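TetR family transcriptional regulator (Chloroflexus aurantiacus, PDB 3NRG) probably binds cis-regulatory DNA through an N-terminal helix-turn-helix domain and acts as a transcription factor of the TetR family. Local coordinates at residues A[90-94]-A[137-141]. Numbering follows the deposited sequence.
Sequences YLRWL and YFKQL
Tyr90 and Tyr137 point at each other across the gap and join at their phenol ends, where Tyr90 OH and Tyr137 OH form a hydrogen bond of 2.7 Å, with the geometry compatible with donation by either hydroxyl. Both side chains leave their helices with CG anti to the backbone N (chi1 169° for Tyr90, -177° for Tyr137), a torsion that carries each ring out toward the other helix. The rings do not stack: Tyr90 OH arrives near the plane of the Tyr137 ring, at its edge. Leu141 serves both tyrosines, its CD1 lying in the plane of the Tyr90 ring at the CE2 edge, 4.0 Å from that carbon, while its CG sits over one face of Tyr137, displaced from the ring centre. The two segments belong to helices 87-104 and 124-147 of the TetR-like C-terminal domain, an all-helical region, and run antiparallel at 165° with their axes 13.4 Å apart, a separation bridged by side chains alone. A phenylalanine in place of Tyr90 would probably leave the Tyr137 hydroxyl without this hydrogen-bond partner. Deeper in, Leu91 CD2 meets the edge of the Phe138 ring, 3.9 Å from CE1. Leu94 CD2 touches both aromatic residues, 4.1 Å from Tyr137 CE2 at that ring's edge and as far from Phe138 CE1, which it meets obliquely. Helix 157-179 packs against this buried side, with Leu164 and Phe168 each touching both Leu91 and Phe138.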
ATOM      1  N   TYR A  90      18.391   0.148   7.018  1.00 26.70           N
ATOM      2  CA  TYR A  90      17.551   0.818   6.030  1.00 25.60           C
ATOM      3  C   TYR A  90      16.254   0.043   5.803  1.00 28.78           C
ATOM      4  O   TYR A  90      15.189   0.653   5.721  1.00 29.00           O
ATOM      5  CB  TYR A  90      18.308   1.015   4.699  1.00 26.97           C
ATOM      6  CG  TYR A  90      17.416   1.467   3.560  1.00 27.51           C
ATOM      7  CD1 TYR A  90      16.878   2.750   3.537  1.00 29.61           C
ATOM      8  CD2 TYR A  90      17.094   0.606   2.515  1.00 27.44           C
ATOM      9  CE1 TYR A  90      16.019   3.156   2.517  1.00 29.73           C
ATOM     10  CE2 TYR A  90      16.246   1.004   1.484  1.00 28.35           C
ATOM     11  CZ  TYR A  90      15.718   2.284   1.486  1.00 35.43           C
ATOM     12  OH  TYR A  90      14.888   2.677   0.476  1.00 38.00           O
ATOM     13  N   LEU A  91      16.341  -1.303   5.701  1.00 24.60           N
ATOM     14  CA  LEU A  91      15.174  -2.164   5.502  1.00 22.91           C
ATOM     15  C   LEU A  91      14.179  -2.049   6.651  1.00 28.61           C
ATOM     16  O   LEU A  91      12.970  -2.069   6.414  1.00 28.75           O
ATOM     17  CB  LEU A  91      15.592  -3.628   5.287  1.00 22.08           C
ATOM     18  CG  LEU A  91      16.163  -3.979   3.897  1.00 25.04           C
ATOM     19  CD1 LEU A  91      16.732  -5.365   3.888  1.00 24.14           C
ATOM     20  CD2 LEU A  91      15.104  -3.852   2.813  1.00 25.18           C
ATOM     21  N   ARG A  92      14.680  -1.875   7.892  1.00 26.59           N
ATOM     22  CA  ARG A  92      13.832  -1.671   9.074  1.00 26.58           C
ATOM     23  C   ARG A  92      13.075  -0.342   8.947  1.00 31.30           C
ATOM     24  O   ARG A  92      11.888  -0.283   9.262  1.00 30.65           O
ATOM     25  CB  ARG A  92      14.680  -1.704  10.370  1.00 26.34           C
ATOM     26  CG  ARG A  92      13.855  -1.721  11.663  1.00 33.90           C
ATOM     27  CD  ARG A  92      13.617  -0.320  12.215  1.00 41.80           C
ATOM     28  NE  ARG A  92      12.572  -0.306  13.239  1.00 53.69           N
ATOM     29  CZ  ARG A  92      12.806  -0.376  14.546  1.00 71.11           C
ATOM     30  NH1 ARG A  92      14.052  -0.465  15.001  1.00 56.82           N
ATOM     31  NH2 ARG A  92      11.799  -0.353  15.408  1.00 61.07           N
ATOM     32  N   TRP A  93      13.768   0.718   8.475  1.00 28.83           N
ATOM     33  CA  TRP A  93      13.163   2.023   8.239  1.00 29.32           C
ATOM     34  C   TRP A  93      12.090   1.922   7.138  1.00 30.54           C
ATOM     35  O   TRP A  93      10.983   2.430   7.315  1.00 29.91           O
ATOM     36  CB  TRP A  93      14.247   3.055   7.851  1.00 29.95           C
ATOM     37  CG  TRP A  93      13.706   4.421   7.519  1.00 31.95           C
ATOM     38  CD1 TRP A  93      13.514   5.460   8.383  1.00 35.54           C
ATOM     39  CD2 TRP A  93      13.309   4.896   6.222  1.00 32.00           C
ATOM     40  NE1 TRP A  93      13.009   6.549   7.709  1.00 35.85           N
ATOM     41  CE2 TRP A  93      12.867   6.229   6.382  1.00 36.85           C
ATOM     42  CE3 TRP A  93      13.285   4.323   4.936  1.00 32.84           C
ATOM     43  CZ2 TRP A  93      12.387   6.994   5.310  1.00 36.48           C
ATOM     44  CZ3 TRP A  93      12.813   5.081   3.875  1.00 34.58           C
ATOM     45  CH2 TRP A  93      12.376   6.401   4.065  1.00 35.98           C
ATOM     46  N   LEU A  94      12.416   1.242   6.015  1.00 25.56           N
ATOM     47  CA  LEU A  94      11.504   1.073   4.880  1.00 24.60           C
ATOM     48  C   LEU A  94      10.280   0.211   5.248  1.00 28.21           C
ATOM     49  O   LEU A  94       9.171   0.471   4.766  1.00 27.27           O
ATOM     50  CB  LEU A  94      12.254   0.467   3.683  1.00 24.66           C
ATOM     51  CG  LEU A  94      11.511   0.461   2.337  1.00 28.81           C
ATOM     52  CD1 LEU A  94      11.305   1.901   1.801  1.00 29.05           C
ATOM     53  CD2 LEU A  94      12.254  -0.397   1.318  1.00 31.81           C
ATOM     54  N   TYR A 137      13.157  -3.604  -6.777  1.00 25.55           N
ATOM     55  CA  TYR A 137      13.953  -2.740  -5.896  1.00 25.48           C
ATOM     56  C   TYR A 137      14.760  -3.568  -4.879  1.00 28.76           C
ATOM     57  O   TYR A 137      15.952  -3.313  -4.695  1.00 29.42           O
ATOM     58  CB  TYR A 137      13.058  -1.701  -5.188  1.00 26.06           C
ATOM     59  CG  TYR A 137      13.824  -0.729  -4.311  1.00 27.43           C
ATOM     60  CD1 TYR A 137      14.683   0.219  -4.867  1.00 29.42           C
ATOM     61  CD2 TYR A 137      13.645  -0.715  -2.928  1.00 27.70           C
ATOM     62  CE1 TYR A 137      15.387   1.116  -4.065  1.00 29.10           C
ATOM     63  CE2 TYR A 137      14.329   0.192  -2.118  1.00 28.96           C
ATOM     64  CZ  TYR A 137      15.211   1.097  -2.690  1.00 34.69           C
ATOM     65  OH  TYR A 137      15.884   1.992  -1.898  1.00 32.93           O
ATOM     66  N   PHE A 138      14.121  -4.590  -4.257  1.00 23.62           N
ATOM     67  CA  PHE A 138      14.793  -5.478  -3.310  1.00 22.77           C
ATOM     68  C   PHE A 138      15.915  -6.261  -3.975  1.00 29.00           C
ATOM     69  O   PHE A 138      16.985  -6.404  -3.387  1.00 30.29           O
ATOM     70  CB  PHE A 138      13.795  -6.433  -2.634  1.00 23.40           C
ATOM     71  CG  PHE A 138      12.802  -5.759  -1.716  1.00 23.20           C
ATOM     72  CD1 PHE A 138      13.234  -4.969  -0.654  1.00 25.23           C
ATOM     73  CD2 PHE A 138      11.442  -5.995  -1.847  1.00 24.15           C
ATOM     74  CE1 PHE A 138      12.316  -4.363   0.207  1.00 25.28           C
ATOM     75  CE2 PHE A 138      10.524  -5.387  -0.986  1.00 26.07           C
ATOM     76  CZ  PHE A 138      10.967  -4.577   0.036  1.00 23.79           C
ATOM     77  N   LYS A 139      15.693  -6.730  -5.226  1.00 26.49           N
ATOM     78  CA  LYS A 139      16.712  -7.462  -5.998  1.00 27.34           C
ATOM     79  C   LYS A 139      17.944  -6.579  -6.233  1.00 33.93           C
ATOM     80  O   LYS A 139      19.071  -7.045  -6.075  1.00 33.71           O
ATOM     81  CB  LYS A 139      16.130  -7.959  -7.334  1.00 29.48           C
ATOM     82  CG  LYS A 139      16.981  -9.027  -8.012  1.00 36.81           C
ATOM     83  CD  LYS A 139      16.391  -9.456  -9.342  1.00 41.29           C
ATOM     84  CE  LYS A 139      17.288 -10.431 -10.057  1.00 53.30           C
ATOM     85  NZ  LYS A 139      16.715 -10.848 -11.359  1.00 64.26           N
ATOM     86  N   GLN A 140      17.719  -5.286  -6.543  1.00 32.61           N
ATOM     87  CA  GLN A 140      18.789  -4.303  -6.739  1.00 33.82           C
ATOM     88  C   GLN A 140      19.594  -4.120  -5.438  1.00 37.12           C
ATOM     89  O   GLN A 140      20.822  -4.116  -5.481  1.00 38.21           O
ATOM     90  CB  GLN A 140      18.195  -2.957  -7.210  1.00 35.85           C
ATOM     91  CG  GLN A 140      19.236  -1.919  -7.643  1.00 59.17           C
ATOM     92  CD  GLN A 140      18.611  -0.565  -7.947  1.00 80.30           C
ATOM     93  OE1 GLN A 140      17.475  -0.459  -8.436  1.00 75.24           O
ATOM     94  NE2 GLN A 140      19.364   0.500  -7.705  1.00 72.15           N
ATOM     95  N   LEU A 141      18.894  -4.024  -4.275  1.00 32.29           N
ATOM     96  CA  LEU A 141      19.541  -3.868  -2.956  1.00 31.43           C
ATOM     97  C   LEU A 141      20.367  -5.094  -2.582  1.00 34.97           C
ATOM     98  O   LEU A 141      21.471  -4.944  -2.053  1.00 35.66           O
ATOM     99  CB  LEU A 141      18.501  -3.590  -1.850  1.00 30.19           C
ATOM    100  CG  LEU A 141      17.733  -2.267  -1.922  1.00 34.16           C
ATOM    101  CD1 LEU A 141      16.697  -2.200  -0.832  1.00 33.08           C
ATOM    102  CD2 LEU A 141      18.664  -1.077  -1.802  1.00 36.05           C
TER